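Local structure of Cag pathogenicity island protein (Cag10) (Helicobacter pylori 26695, 6IQT) at residues A[84-89]-A[111-116]; A[93-98]-A[106-111]; A[127-132]-A[159-164]; A[133-138]-A[152-157]. The protein is the VirB8-like component of the Helicobacter pylori Cag type IV secretion system, a membrane protein that self-associates and whose soluble, probably periplasmic, domain makes up this chain. One frame throughout, in Å; residues are numbered along the deposited sequence.

Interaction 1 of 4, residues A[84-89]-A[111-116]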
loop_
_atom_site.group_PDB
_atom_site.type_symbol
_atom_site.label_atom_id
_atom_site.label_comp_id
_atom_site.label_asym_id
_atom_site.label_seq_id
_atom_site.Cartn_x
_atom_site.Cartn_y
_atom_site.Cartn_z
ATOM N N VAL A 84 -4.778 -18.239 15.900
ATOM C CA VAL A 84 -3.626 -18.024 15.027
ATOM C C VAL A 84 -2.760 -16.907 15.599
ATOM O O VAL A 84 -3.283 -15.930 16.141
ATOM C CB VAL A 84 -4.058 -17.660 13.590
ATOM C CG1 VAL A 84 -2.919 -17.904 12.639
ATOM C CG2 VAL A 84 -5.295 -18.442 13.156
ATOM N N ARG A 85 -1.439 -17.027 15.444
ATOM C CA ARG A 85 -0.502 -15.961 15.784
ATOM C C ARG A 85 0.284 -15.533 14.544
ATOM O O ARG A 85 0.471 -16.311 13.607
ATOM C CB ARG A 85 0.450 -16.414 16.877
ATOM C CG ARG A 85 1.604 -17.261 16.355
ATOM C CD ARG A 85 2.735 -17.377 17.350
ATOM N NE ARG A 85 3.751 -16.305 17.298
ATOM C CZ ARG A 85 4.579 -16.042 16.290
ATOM N NH1 ARG A 85 4.564 -16.808 15.208
ATOM N NH2 ARG A 85 5.428 -15.025 16.393
ATOM N N ALA A 86 0.720 -14.270 14.525
ATOM C CA ALA A 86 1.362 -13.692 13.342
ATOM C C ALA A 86 2.600 -12.895 13.746
ATOM O O ALA A 86 2.534 -12.066 14.656
ATOM C CB ALA A 86 0.384 -12.786 12.568
ATOM N N GLU A 87 3.720 -13.137 13.069
ATOM C CA GLU A 87 4.961 -12.412 13.325
ATOM C C GLU A 87 5.413 -11.753 12.034
ATOM O O GLU A 87 5.595 -12.442 11.022
ATOM C CB GLU A 87 6.044 -13.345 13.863
ATOM C CG GLU A 87 7.445 -12.747 13.907
ATOM C CD GLU A 87 8.473 -13.714 14.494
ATOM O OE1 GLU A 87 8.073 -14.793 14.986
ATOM O OE2 GLU A 87 9.677 -13.385 14.473
ATOM N N ALA A 88 5.609 -10.428 12.084
ATOM C CA ALA A 88 5.918 -9.586 10.926
ATOM C C ALA A 88 7.315 -8.985 11.077
ATOM O O ALA A 88 7.605 -8.336 12.089
ATOM C CB ALA A 88 4.883 -8.473 10.793
ATOM N N ILE A 89 8.173 -9.197 10.075
ATOM C CA ILE A 89 9.555 -8.716 10.073
ATOM C C ILE A 89 9.790 -7.905 8.800
ATOM O O ILE A 89 9.229 -8.220 7.749
ATOM C CB ILE A 89 10.570 -9.884 10.153
ATOM C CG1 ILE A 89 10.640 -10.631 8.813
ATOM C CG2 ILE A 89 10.243 -10.831 11.321
ATOM C CD1 ILE A 89 11.239 -12.025 8.875
ATOM N N ILE A 111 8.152 -6.859 3.612
ATOM C CA ILE A 111 7.953 -7.523 4.896
ATOM C C ILE A 111 7.579 -8.980 4.663
ATOM O O ILE A 111 7.061 -9.365 3.616
ATOM C CB ILE A 111 6.885 -6.848 5.792
ATOM C CG1 ILE A 111 5.492 -6.964 5.190
ATOM C CG2 ILE A 111 7.236 -5.394 6.071
ATOM C CD1 ILE A 111 4.407 -6.556 6.186
ATOM N N THR A 112 7.868 -9.793 5.664
ATOM C CA THR A 112 7.469 -11.189 5.677
ATOM C C THR A 112 6.643 -11.395 6.936
ATOM O O THR A 112 7.032 -10.935 8.015
ATOM C CB THR A 112 8.699 -12.114 5.633
ATOM O OG1 THR A 112 9.402 -11.919 4.394
ATOM C CG2 THR A 112 8.287 -13.562 5.720
ATOM N N ILE A 113 5.483 -12.019 6.788
ATOM C CA ILE A 113 4.596 -12.312 7.908
ATOM C C ILE A 113 4.534 -13.829 8.063
ATOM O O ILE A 113 4.138 -14.544 7.130
ATOM C CB ILE A 113 3.194 -11.717 7.703
ATOM C CG1 ILE A 113 3.284 -10.215 7.386
ATOM C CG2 ILE A 113 2.320 -11.964 8.936
ATOM C CD1 ILE A 113 1.940 -9.549 7.106
ATOM N N LYS A 114 4.938 -14.322 9.230
ATOM C CA LYS A 114 4.865 -15.749 9.529
ATOM C C LYS A 114 3.599 -16.008 10.338
ATOM O O LYS A 114 3.430 -15.457 11.434
ATOM C CB LYS A 114 6.103 -16.237 10.277
ATOM C CG LYS A 114 6.093 -17.753 10.533
ATOM C CD LYS A 114 7.405 -18.256 11.133
ATOM C CE LYS A 114 7.797 -17.502 12.403
ATOM N NZ LYS A 114 6.804 -17.675 13.501
ATOM N N ILE A 115 2.708 -16.817 9.779
ATOM C CA ILE A 115 1.436 -17.156 10.397
ATOM C C ILE A 115 1.523 -18.605 10.866
ATOM O O ILE A 115 1.784 -19.513 10.068
ATOM C CB ILE A 115 0.271 -16.926 9.423
ATOM C CG1 ILE A 115 -0.015 -15.422 9.302
ATOM C CG2 ILE A 115 -0.961 -17.670 9.866
ATOM C CD1 ILE A 115 -0.234 -14.947 7.887
ATOM N N THR A 116 1.376 -18.819 12.167
ATOM C CA THR A 116 1.358 -20.169 12.727
ATOM C C THR A 116 0.087 -20.307 13.555
ATOM O O THR A 116 -0.080 -19.587 14.559
ATOM C CB THR A 116 2.612 -20.465 13.553
ATOM O OG1 THR A 116 2.692 -19.568 14.663
ATOM C CG2 THR A 116 3.879 -20.299 12.717
#

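Interaction 2 of 4, residues A[93-98]-A[106-111]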
loop_
_atom_site.group_PDB
_atom_site.type_symbol
_atom_site.label_atom_id
_atom_site.label_comp_id
_atom_site.label_asym_id
_atom_site.label_seq_id
_atom_site.Cartn_x
_atom_site.Cartn_y
_atom_site.Cartn_z
ATOM N N ASN A 93 16.299 -4.332 2.793
ATOM C CA ASN A 93 16.789 -3.002 3.117
ATOM C C ASN A 93 15.653 -1.989 2.963
ATOM O O ASN A 93 14.709 -2.198 2.195
ATOM C CB ASN A 93 17.988 -2.640 2.218
ATOM C CG ASN A 93 17.671 -2.759 0.717
ATOM O OD1 ASN A 93 17.398 -3.850 0.211
ATOM N ND2 ASN A 93 17.722 -1.641 0.006
ATOM N N ILE A 94 15.734 -0.903 3.729
ATOM C CA ILE A 94 14.761 0.185 3.679
ATOM C C ILE A 94 15.314 1.276 2.767
ATOM O O ILE A 94 16.397 1.821 3.023
ATOM C CB ILE A 94 14.480 0.740 5.087
ATOM C CG1 ILE A 94 13.905 -0.343 6.008
ATOM C CG2 ILE A 94 13.552 1.955 5.032
ATOM C CD1 ILE A 94 14.011 0.044 7.520
ATOM N N GLN A 95 14.571 1.613 1.718
ATOM C CA GLN A 95 14.910 2.741 0.862
ATOM C C GLN A 95 14.097 3.965 1.259
ATOM O O GLN A 95 12.951 3.854 1.701
ATOM C CB GLN A 95 14.662 2.390 -0.605
ATOM C CG GLN A 95 15.441 1.159 -1.019
ATOM C CD GLN A 95 15.484 0.985 -2.508
ATOM O OE1 GLN A 95 16.388 1.486 -3.176
ATOM N NE2 GLN A 95 14.500 0.275 -3.044
ATOM N N ARG A 96 14.702 5.142 1.109
ATOM C CA ARG A 96 14.080 6.348 1.626
ATOM C C ARG A 96 14.210 7.483 0.627
ATOM O O ARG A 96 15.191 7.577 -0.116
ATOM C CB ARG A 96 14.681 6.777 2.976
ATOM C CG ARG A 96 16.185 7.022 2.983
ATOM C CD ARG A 96 16.698 6.837 4.398
ATOM N NE ARG A 96 16.927 5.425 4.673
ATOM C CZ ARG A 96 16.602 4.810 5.803
ATOM N NH1 ARG A 96 16.013 5.472 6.787
ATOM N NH2 ARG A 96 16.852 3.516 5.937
ATOM N N GLU A 97 13.209 8.357 0.630
ATOM C CA GLU A 97 13.208 9.503 -0.263
ATOM C C GLU A 97 12.313 10.575 0.336
ATOM O O GLU A 97 11.183 10.283 0.745
ATOM C CB GLU A 97 12.713 9.091 -1.657
ATOM C CG GLU A 97 13.017 10.077 -2.766
ATOM C CD GLU A 97 13.085 9.418 -4.151
ATOM O OE1 GLU A 97 14.028 9.733 -4.912
ATOM O OE2 GLU A 97 12.204 8.591 -4.486
ATOM N N LYS A 98 12.816 11.804 0.389
ATOM C CA LYS A 98 11.985 12.936 0.778
ATOM C C LYS A 98 10.903 13.176 -0.274
ATOM O O LYS A 98 11.178 13.150 -1.481
ATOM C CB LYS A 98 12.854 14.180 0.956
ATOM C CG LYS A 98 12.131 15.342 1.587
ATOM C CD LYS A 98 11.879 15.090 3.054
ATOM C CE LYS A 98 10.800 16.013 3.593
ATOM N NZ LYS A 98 11.107 17.468 3.407
ATOM N N ARG A 106 9.239 9.228 2.474
ATOM C CA ARG A 106 8.710 7.942 2.022
ATOM C C ARG A 106 9.740 6.838 2.260
ATOM O O ARG A 106 10.886 6.958 1.832
ATOM C CB ARG A 106 8.361 8.006 0.530
ATOM C CG ARG A 106 7.603 6.778 0.006
ATOM C CD ARG A 106 8.061 6.396 -1.397
ATOM N NE ARG A 106 8.014 7.510 -2.337
ATOM C CZ ARG A 106 9.033 7.860 -3.119
ATOM N NH1 ARG A 106 10.181 7.196 -3.054
ATOM N NH2 ARG A 106 8.914 8.872 -3.962
ATOM N N LEU A 107 9.328 5.770 2.938
ATOM C CA LEU A 107 10.140 4.576 3.116
ATOM C C LEU A 107 9.530 3.430 2.312
ATOM O O LEU A 107 8.308 3.270 2.279
ATOM C CB LEU A 107 10.215 4.199 4.603
ATOM C CG LEU A 107 10.735 5.232 5.612
ATOM C CD1 LEU A 107 10.650 4.676 7.040
ATOM C CD2 LEU A 107 12.182 5.629 5.292
ATOM N N THR A 108 10.366 2.632 1.644
ATOM C CA THR A 108 9.848 1.488 0.893
ATOM C C THR A 108 10.666 0.245 1.238
ATOM O O THR A 108 11.897 0.302 1.329
ATOM C CB THR A 108 9.855 1.752 -0.644
ATOM O OG1 THR A 108 11.125 2.272 -1.042
ATOM C CG2 THR A 108 8.797 2.776 -1.031
ATOM N N PHE A 109 9.979 -0.872 1.463
ATOM C CA PHE A 109 10.667 -2.085 1.894
ATOM C C PHE A 109 9.704 -3.252 1.749
ATOM O O PHE A 109 8.515 -3.075 1.463
ATOM C CB PHE A 109 11.164 -1.979 3.347
ATOM C CG PHE A 109 10.109 -1.502 4.311
ATOM C CD1 PHE A 109 9.282 -2.410 4.953
ATOM C CD2 PHE A 109 9.945 -0.138 4.571
ATOM C CE1 PHE A 109 8.289 -1.966 5.842
ATOM C CE2 PHE A 109 8.968 0.307 5.454
ATOM C CZ PHE A 109 8.141 -0.609 6.090
ATOM N N PHE A 110 10.231 -4.449 1.962
ATOM C CA PHE A 110 9.432 -5.663 1.932
ATOM C C PHE A 110 9.273 -6.179 3.354
ATOM O O PHE A 110 10.157 -5.990 4.194
ATOM C CB PHE A 110 10.091 -6.747 1.065
ATOM C CG PHE A 110 10.138 -6.406 -0.407
ATOM C CD1 PHE A 110 9.028 -6.596 -1.215
ATOM C CD2 PHE A 110 11.293 -5.905 -0.982
ATOM C CE1 PHE A 110 9.071 -6.295 -2.570
ATOM C CE2 PHE A 110 11.339 -5.603 -2.336
ATOM C CZ PHE A 110 10.232 -5.798 -3.126
ATOM N N ILE A 111 8.152 -6.859 3.612
ATOM C CA ILE A 111 7.953 -7.523 4.896
ATOM C C ILE A 111 7.579 -8.980 4.663
ATOM O O ILE A 111 7.061 -9.365 3.616
ATOM C CB ILE A 111 6.885 -6.848 5.792
ATOM C CG1 ILE A 111 5.492 -6.964 5.190
ATOM C CG2 ILE A 111 7.236 -5.394 6.071
ATOM C CD1 ILE A 111 4.407 -6.556 6.186
HETATM O O HOH W 1 13.269 -1.586 -0.823
#

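Interaction 3 of 4, residues A[127-132]-A[159-164]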
loop_
_atom_site.group_PDB
_atom_site.type_symbol
_atom_site.label_atom_id
_atom_site.label_comp_id
_atom_site.label_asym_id
_atom_site.label_seq_id
_atom_site.Cartn_x
_atom_site.Cartn_y
_atom_site.Cartn_z
ATOM N N THR A 127 3.473 -15.080 4.323
ATOM C CA THR A 127 3.031 -14.130 3.317
ATOM C C THR A 127 4.058 -13.006 3.212
ATOM O O THR A 127 4.800 -12.733 4.156
ATOM C CB THR A 127 1.621 -13.585 3.619
ATOM O OG1 THR A 127 1.657 -12.689 4.730
ATOM C CG2 THR A 127 0.657 -14.728 3.938
ATOM N N LYS A 128 4.133 -12.387 2.038
ATOM C CA LYS A 128 5.101 -11.331 1.775
ATOM C C LYS A 128 4.363 -10.149 1.174
ATOM O O LYS A 128 3.402 -10.333 0.420
ATOM C CB LYS A 128 6.228 -11.811 0.829
ATOM C CG LYS A 128 7.158 -12.879 1.435
ATOM C CD LYS A 128 7.735 -13.808 0.371
ATOM C CE LYS A 128 7.717 -15.269 0.841
ATOM N NZ LYS A 128 6.563 -16.052 0.261
ATOM N N LYS A 129 4.793 -8.940 1.538
ATOM C CA LYS A 129 4.163 -7.711 1.078
ATOM C C LYS A 129 5.243 -6.687 0.769
ATOM O O LYS A 129 6.315 -6.702 1.373
ATOM C CB LYS A 129 3.217 -7.108 2.128
ATOM C CG LYS A 129 1.938 -7.903 2.419
ATOM C CD LYS A 129 1.269 -7.373 3.681
ATOM C CE LYS A 129 -0.172 -7.843 3.807
ATOM N NZ LYS A 129 -0.271 -9.312 3.628
ATOM N N GLN A 130 4.942 -5.777 -0.150
ATOM C CA GLN A 130 5.748 -4.577 -0.317
ATOM C C GLN A 130 5.010 -3.418 0.338
ATOM O O GLN A 130 3.813 -3.234 0.117
ATOM C CB GLN A 130 6.029 -4.264 -1.790
ATOM C CG GLN A 130 6.985 -3.094 -1.935
ATOM C CD GLN A 130 6.822 -2.362 -3.247
ATOM O OE1 GLN A 130 7.622 -2.537 -4.163
ATOM N NE2 GLN A 130 5.781 -1.533 -3.346
ATOM N N VAL A 131 5.713 -2.671 1.179
ATOM C CA VAL A 131 5.087 -1.684 2.044
ATOM C C VAL A 131 5.761 -0.349 1.794
ATOM O O VAL A 131 6.991 -0.282 1.690
ATOM C CB VAL A 131 5.213 -2.071 3.542
ATOM C CG1 VAL A 131 4.750 -0.928 4.456
ATOM C CG2 VAL A 131 4.470 -3.374 3.838
ATOM N N THR A 132 4.953 0.704 1.752
ATOM C CA THR A 132 5.400 2.090 1.688
ATOM C C THR A 132 4.820 2.841 2.878
ATOM O O THR A 132 3.605 2.824 3.087
ATOM C CB THR A 132 4.909 2.752 0.394
ATOM O OG1 THR A 132 5.334 1.988 -0.738
ATOM C CG2 THR A 132 5.405 4.180 0.291
ATOM N N ILE A 159 0.171 4.830 4.563
ATOM C CA ILE A 159 0.774 3.554 4.211
ATOM C C ILE A 159 0.138 3.081 2.912
ATOM O O ILE A 159 -1.027 3.374 2.623
ATOM C CB ILE A 159 0.610 2.509 5.343
ATOM C CG1 ILE A 159 1.523 1.303 5.117
ATOM C CG2 ILE A 159 -0.844 2.045 5.478
ATOM C CD1 ILE A 159 1.503 0.305 6.290
ATOM N N GLN A 160 0.918 2.359 2.117
ATOM C CA GLN A 160 0.420 1.719 0.900
ATOM C C GLN A 160 1.033 0.330 0.861
ATOM O O GLN A 160 2.204 0.161 1.216
ATOM C CB GLN A 160 0.786 2.513 -0.365
ATOM C CG GLN A 160 0.101 3.890 -0.478
ATOM C CD GLN A 160 -1.437 3.807 -0.466
ATOM O OE1 GLN A 160 -2.033 2.920 -1.088
ATOM N NE2 GLN A 160 -2.080 4.740 0.245
ATOM N N ILE A 161 0.243 -0.664 0.460
ATOM C CA ILE A 161 0.621 -2.067 0.586
ATOM C C ILE A 161 0.369 -2.780 -0.734
ATOM O O ILE A 161 -0.680 -2.584 -1.359
ATOM C CB ILE A 161 -0.167 -2.746 1.722
ATOM C CG1 ILE A 161 0.187 -2.107 3.064
ATOM C CG2 ILE A 161 0.116 -4.240 1.756
ATOM C CD1 ILE A 161 -0.866 -2.320 4.114
ATOM N N THR A 162 1.328 -3.615 -1.152
ATOM C CA THR A 162 1.185 -4.484 -2.320
ATOM C C THR A 162 1.407 -5.930 -1.897
ATOM O O THR A 162 2.521 -6.299 -1.499
ATOM C CB THR A 162 2.187 -4.134 -3.429
ATOM O OG1 THR A 162 2.145 -2.736 -3.720
ATOM C CG2 THR A 162 1.873 -4.929 -4.703
ATOM N N ASP A 163 0.372 -6.756 -2.017
ATOM C CA ASP A 163 0.537 -8.174 -1.721
ATOM C C ASP A 163 1.358 -8.832 -2.817
ATOM O O ASP A 163 1.215 -8.512 -3.998
ATOM C CB ASP A 163 -0.824 -8.848 -1.573
ATOM C CG ASP A 163 -1.544 -8.407 -0.310
ATOM O OD1 ASP A 163 -0.859 -8.039 0.667
ATOM O OD2 ASP A 163 -2.786 -8.425 -0.284
ATOM N N LEU A 164 2.252 -9.735 -2.428
ATOM C CA LEU A 164 3.199 -10.278 -3.390
ATOM C C LEU A 164 2.825 -11.664 -3.903
ATOM O O LEU A 164 3.582 -12.241 -4.691
ATOM C CB LEU A 164 4.603 -10.286 -2.791
ATOM C CG LEU A 164 5.143 -8.854 -2.700
ATOM C CD1 LEU A 164 6.596 -8.829 -2.245
ATOM C CD2 LEU A 164 4.964 -8.130 -4.030
HETATM O O HOH W 2 3.640 -0.740 -1.472
#

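Interaction 4 of 4, residues A[133-138]-A[152-157]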
loop_
_atom_site.group_PDB
_atom_site.type_symbol
_atom_site.label_atom_id
_atom_site.label_comp_id
_atom_site.label_asym_id
_atom_site.label_seq_id
_atom_site.Cartn_x
_atom_site.Cartn_y
_atom_site.Cartn_z
ATOM N N ILE A 133 5.657 3.522 3.653
ATOM C CA ILE A 133 5.096 4.356 4.711
ATOM C C ILE A 133 5.603 5.783 4.538
ATOM O O ILE A 133 6.708 6.030 4.046
ATOM C CB ILE A 133 5.385 3.856 6.153
ATOM C CG1 ILE A 133 6.831 4.100 6.544
ATOM C CG2 ILE A 133 4.959 2.384 6.392
ATOM C CD1 ILE A 133 6.985 4.397 8.019
ATOM N N TYR A 134 4.780 6.729 4.969
ATOM C CA TYR A 134 5.132 8.140 4.978
ATOM C C TYR A 134 5.187 8.595 6.426
ATOM O O TYR A 134 4.252 8.335 7.189
ATOM C CB TYR A 134 4.105 8.954 4.189
ATOM C CG TYR A 134 4.005 8.558 2.729
ATOM C CD1 TYR A 134 3.283 7.444 2.327
ATOM C CD2 TYR A 134 4.647 9.302 1.753
ATOM C CE1 TYR A 134 3.200 7.087 0.963
ATOM C CE2 TYR A 134 4.584 8.949 0.423
ATOM C CZ TYR A 134 3.857 7.852 0.029
ATOM O OH TYR A 134 3.798 7.530 -1.316
ATOM N N TYR A 135 6.270 9.274 6.815
ATOM C CA TYR A 135 6.434 9.630 8.217
ATOM C C TYR A 135 6.985 11.046 8.361
ATOM O O TYR A 135 7.567 11.620 7.437
ATOM C CB TYR A 135 7.360 8.637 8.970
ATOM C CG TYR A 135 8.821 8.856 8.666
ATOM C CD1 TYR A 135 9.425 8.202 7.606
ATOM C CD2 TYR A 135 9.595 9.742 9.431
ATOM C CE1 TYR A 135 10.771 8.407 7.299
ATOM C CE2 TYR A 135 10.934 9.966 9.122
ATOM C CZ TYR A 135 11.512 9.306 8.054
ATOM O OH TYR A 135 12.842 9.517 7.755
ATOM N N ASP A 136 6.798 11.583 9.561
ATOM C CA ASP A 136 7.519 12.768 10.009
ATOM C C ASP A 136 7.669 12.656 11.518
ATOM O O ASP A 136 7.076 11.778 12.149
ATOM C CB ASP A 136 6.795 14.050 9.585
ATOM C CG ASP A 136 7.685 15.295 9.655
ATOM O OD1 ASP A 136 8.886 15.199 10.006
ATOM O OD2 ASP A 136 7.165 16.382 9.338
ATOM N N PHE A 137 8.492 13.530 12.104
ATOM C CA PHE A 137 8.657 13.561 13.557
ATOM C C PHE A 137 7.766 14.652 14.143
ATOM O O PHE A 137 7.742 15.773 13.637
ATOM C CB PHE A 137 10.121 13.793 13.951
ATOM C CG PHE A 137 10.975 12.572 13.822
ATOM C CD1 PHE A 137 11.037 11.642 14.848
ATOM C CD2 PHE A 137 11.697 12.335 12.665
ATOM C CE1 PHE A 137 11.824 10.502 14.730
ATOM C CE2 PHE A 137 12.479 11.189 12.536
ATOM C CZ PHE A 137 12.547 10.279 13.567
ATOM N N ALA A 138 7.042 14.320 15.205
ATOM C CA ALA A 138 6.109 15.256 15.839
ATOM C C ALA A 138 6.843 16.414 16.509
ATOM O O ALA A 138 7.392 16.259 17.595
ATOM C CB ALA A 138 5.235 14.526 16.855
ATOM N N PHE A 152 10.706 9.608 20.788
ATOM C CA PHE A 152 11.201 10.646 19.900
ATOM C C PHE A 152 10.139 11.113 18.908
ATOM O O PHE A 152 10.448 11.889 18.002
ATOM C CB PHE A 152 12.468 10.153 19.183
ATOM C CG PHE A 152 13.612 9.836 20.130
ATOM C CD1 PHE A 152 13.830 10.611 21.260
ATOM C CD2 PHE A 152 14.436 8.745 19.913
ATOM C CE1 PHE A 152 14.872 10.322 22.148
ATOM C CE2 PHE A 152 15.469 8.448 20.801
ATOM C CZ PHE A 152 15.680 9.238 21.922
ATOM N N GLY A 153 8.896 10.676 19.080
ATOM C CA GLY A 153 7.799 11.171 18.265
ATOM C C GLY A 153 7.832 10.820 16.786
ATOM O O GLY A 153 7.468 11.656 15.956
ATOM N N PHE A 154 8.258 9.608 16.431
ATOM C CA PHE A 154 8.105 9.130 15.055
ATOM C C PHE A 154 6.624 8.919 14.754
ATOM O O PHE A 154 5.955 8.162 15.468
ATOM C CB PHE A 154 8.879 7.824 14.889
ATOM C CG PHE A 154 8.781 7.200 13.528
ATOM C CD1 PHE A 154 9.694 7.523 12.539
ATOM C CD2 PHE A 154 7.835 6.221 13.263
ATOM C CE1 PHE A 154 9.639 6.919 11.294
ATOM C CE2 PHE A 154 7.777 5.610 12.008
ATOM C CZ PHE A 154 8.675 5.969 11.025
ATOM N N LYS A 155 6.102 9.579 13.710
ATOM C CA LYS A 155 4.677 9.486 13.389
ATOM C C LYS A 155 4.443 9.079 11.939
ATOM O O LYS A 155 4.943 9.731 11.022
ATOM C CB LYS A 155 3.967 10.810 13.652
ATOM C CG LYS A 155 4.074 11.290 15.098
ATOM C CD LYS A 155 3.326 10.373 16.040
ATOM C CE LYS A 155 3.411 10.947 17.471
ATOM N NZ LYS A 155 2.719 10.106 18.500
ATOM N N VAL A 156 3.631 8.032 11.739
ATOM C CA VAL A 156 3.244 7.568 10.408
ATOM C C VAL A 156 2.021 8.348 9.944
ATOM O O VAL A 156 1.042 8.486 10.685
ATOM C CB VAL A 156 2.955 6.055 10.417
ATOM C CG1 VAL A 156 2.456 5.581 9.048
ATOM C CG2 VAL A 156 4.220 5.283 10.840
ATOM N N PHE A 157 2.064 8.842 8.703
ATOM C CA PHE A 157 0.951 9.603 8.146
ATOM C C PHE A 157 0.175 8.847 7.093
ATOM O O PHE A 157 -0.978 9.203 6.825
ATOM C CB PHE A 157 1.451 10.912 7.523
ATOM C CG PHE A 157 1.778 11.965 8.530
ATOM C CD1 PHE A 157 2.887 11.826 9.365
ATOM C CD2 PHE A 157 0.987 13.101 8.647
ATOM C CE1 PHE A 157 3.195 12.809 10.315
ATOM C CE2 PHE A 157 1.295 14.092 9.587
ATOM C CZ PHE A 157 2.402 13.943 10.421
#

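Interaction 1 of 4, residues A[84-89]-A[111-116]
R85 lies alongside T116 on the next strand, its CG 3.1 Å from T116 OG1, both side chains directed to the same face of the sheet. With chi1 at 81° and a bend at chi3, the arginine leans over the neighbouring strand, and NH1 meets T116 OG1 in a weak but straight bond at 3.4 Å, the hydroxyl at the edge of the guanidinium. NH2 turns instead to E87 of its own strand, 3.0 Å from OE1, reaching that oxygen on its anti side and 28° out of the carboxylate plane. K114, curled at its last two torsions, brings NZ to the same OE1 in a longer, weak salt bridge of 3.5 Å. One carboxylate oxygen thus serves two cations. NH1 of R85 and NZ of K114 stand only 2.9 Å apart and, as two donors, share no bond; the glutamate probably offsets part of their repulsion. The other face is apolar: A86 CB lies beside I113 CG2 and I115 CG1, A88 CB beside I113 CG1, and V84 CG1 presses tightly on I115 CG2 at 3.4 Å. Six backbone hydrogen bonds tie the antiparallel strands. I111, I113 and A88 touch F43 of helix 30-43, while strand 125-137 flanks 111-116, bonding I111 to K129, I113 to T127 and I115 to Y125.

Interaction 2 of 4, residues A[93-98]-A[106-111]
E97 and R106 run side by side across the antiparallel pair and join in a salt bridge. R106 NH1 donates to E97 OE2 at 2.8 Å, using the anti lone pair of that oxygen, which lies close to the guanidinium plane; the carboxylate is turned 89° from that plane. R106 NH2 adds a weak bond to E97 OE2 at 3.3 Å and has a second acid, D52 of the second subunit, as a further partner. The arginine chain, bent at chi2 and chi3, folds back toward E97 so that R106 NH1 also rests 3.5 Å from E97 CB. Beneath these groups E97 and R106 exchange two backbone bonds, as do Q95 and T108. The T108 carbonyl is gripped twice: besides the N-H of Q95 it accepts a hydrogen from a water 3.2 Å from T108 O, and that water accepts from Q95 NE2 at 3.1 Å. On the opposite face L107 CD2 touches both R96 CB, 3.6 Å away, and I94 CG2, and it covers one face of the R96 guanidinium, whose main partner is D32 of helix 30-43. Leucine suits this side because it can pack against the aliphatic part of the arginine. Long, flexible R106 can reach acids of both chains, which probably balance its charge, so the salt bridge ties the hairpin to the subunit interface.

Interaction 3 of 4, residues A[127-132]-A[159-164]
V131 and I159 form the tightly packed part of this antiparallel pair. V131 CG1, anti to its own nitrogen at chi1 171°, meets I159 CD1 at 3.9 Å, and the isoleucine, likewise extended, lays CG1 3.3 Å from T132 O. Beta-branched residues suit this helix-facing side. Farther along the same face the contact becomes more polar: the K129 chain passes I161 CG2 and lies beside D163, and NZ, brought round by a bend at chi4, makes a salt bridge to D163 OD1 at 3.3 Å, with D163 exposed. The other face is polar and looser and meets the second subunit. A bridging water donates to Q130 O and accepts from Q130 NE2, each 3.0 Å away, and also hydrogen-bonds T132 OG1; Q130 and T162 stand alongside each other, their polar ends 3.8 Å apart between NE2 and OG1. Where the strand ends, L164 N bonds to K128 O at 3.1 Å while its side chain folds back over the backbone of K129 and Q130. F43 of helix 30-43 covers K129, I159 and I161, strand 105-117 flanks 127-132, and from the second subunit K37 packs on Q130 and T162, R53 on Q160, and S33 on L164.

Interaction 4 of 4, residues A[133-138]-A[152-157]
The rings of Y135 and F154 lie at 27° to each other but slid well apart, F154 CE1 standing 3.3 Å above one face of the tyrosine, near its rim. F154 also points an edge at the face of F137 in a T-shaped pair, centroids 5.9 Å apart, while I133 CD1 touches its rim at CZ, 3.8 Å away. With CG anti to the backbone nitrogen (chi1 179°), F154 is carried across to strand 133-137, and its flat ring can serve three neighbours. F137 has the F152 carbonyl at its edge, O 3.2 Å from CD1. On the other side of the sheet the F157 ring borders D136 CB. G153 has a positive phi of 66° that suits glycine, and G153 O accepts from A138 N at 2.8 Å, continuing the pairing beyond F137. F154 and V156 abut helix 30-43 at A34, T35 and F38, Y135 meets V31 there, strand 105-117 flanks 133-137, and Y134 OH bonds to D52 of the second subunit.

Overall arrangement
All four contacts belong to one antiparallel sheet in the order 84-98, 105-117, 125-137, 154-163, packed against helices as expected of an NTF2-like VirB8 domain. Interactions 1 and 2, centres about 20 Å apart, are two ends of the first hairpin; interactions 3 and 4, about 19 Å apart, are two ends of the last strand pair. The middle strands stitch these pairs together: I113 N is 2.8 Å from T127 O (interactions 1 and 3), and L107 N is 2.9 Å from I133 O (2 and 4). Interactions 1 and 4, centres about 24 Å apart, flank the chain's centre. Interactions 2, 3 and 4 touch the second subunit, whose D52 is shared by R106 and Y134.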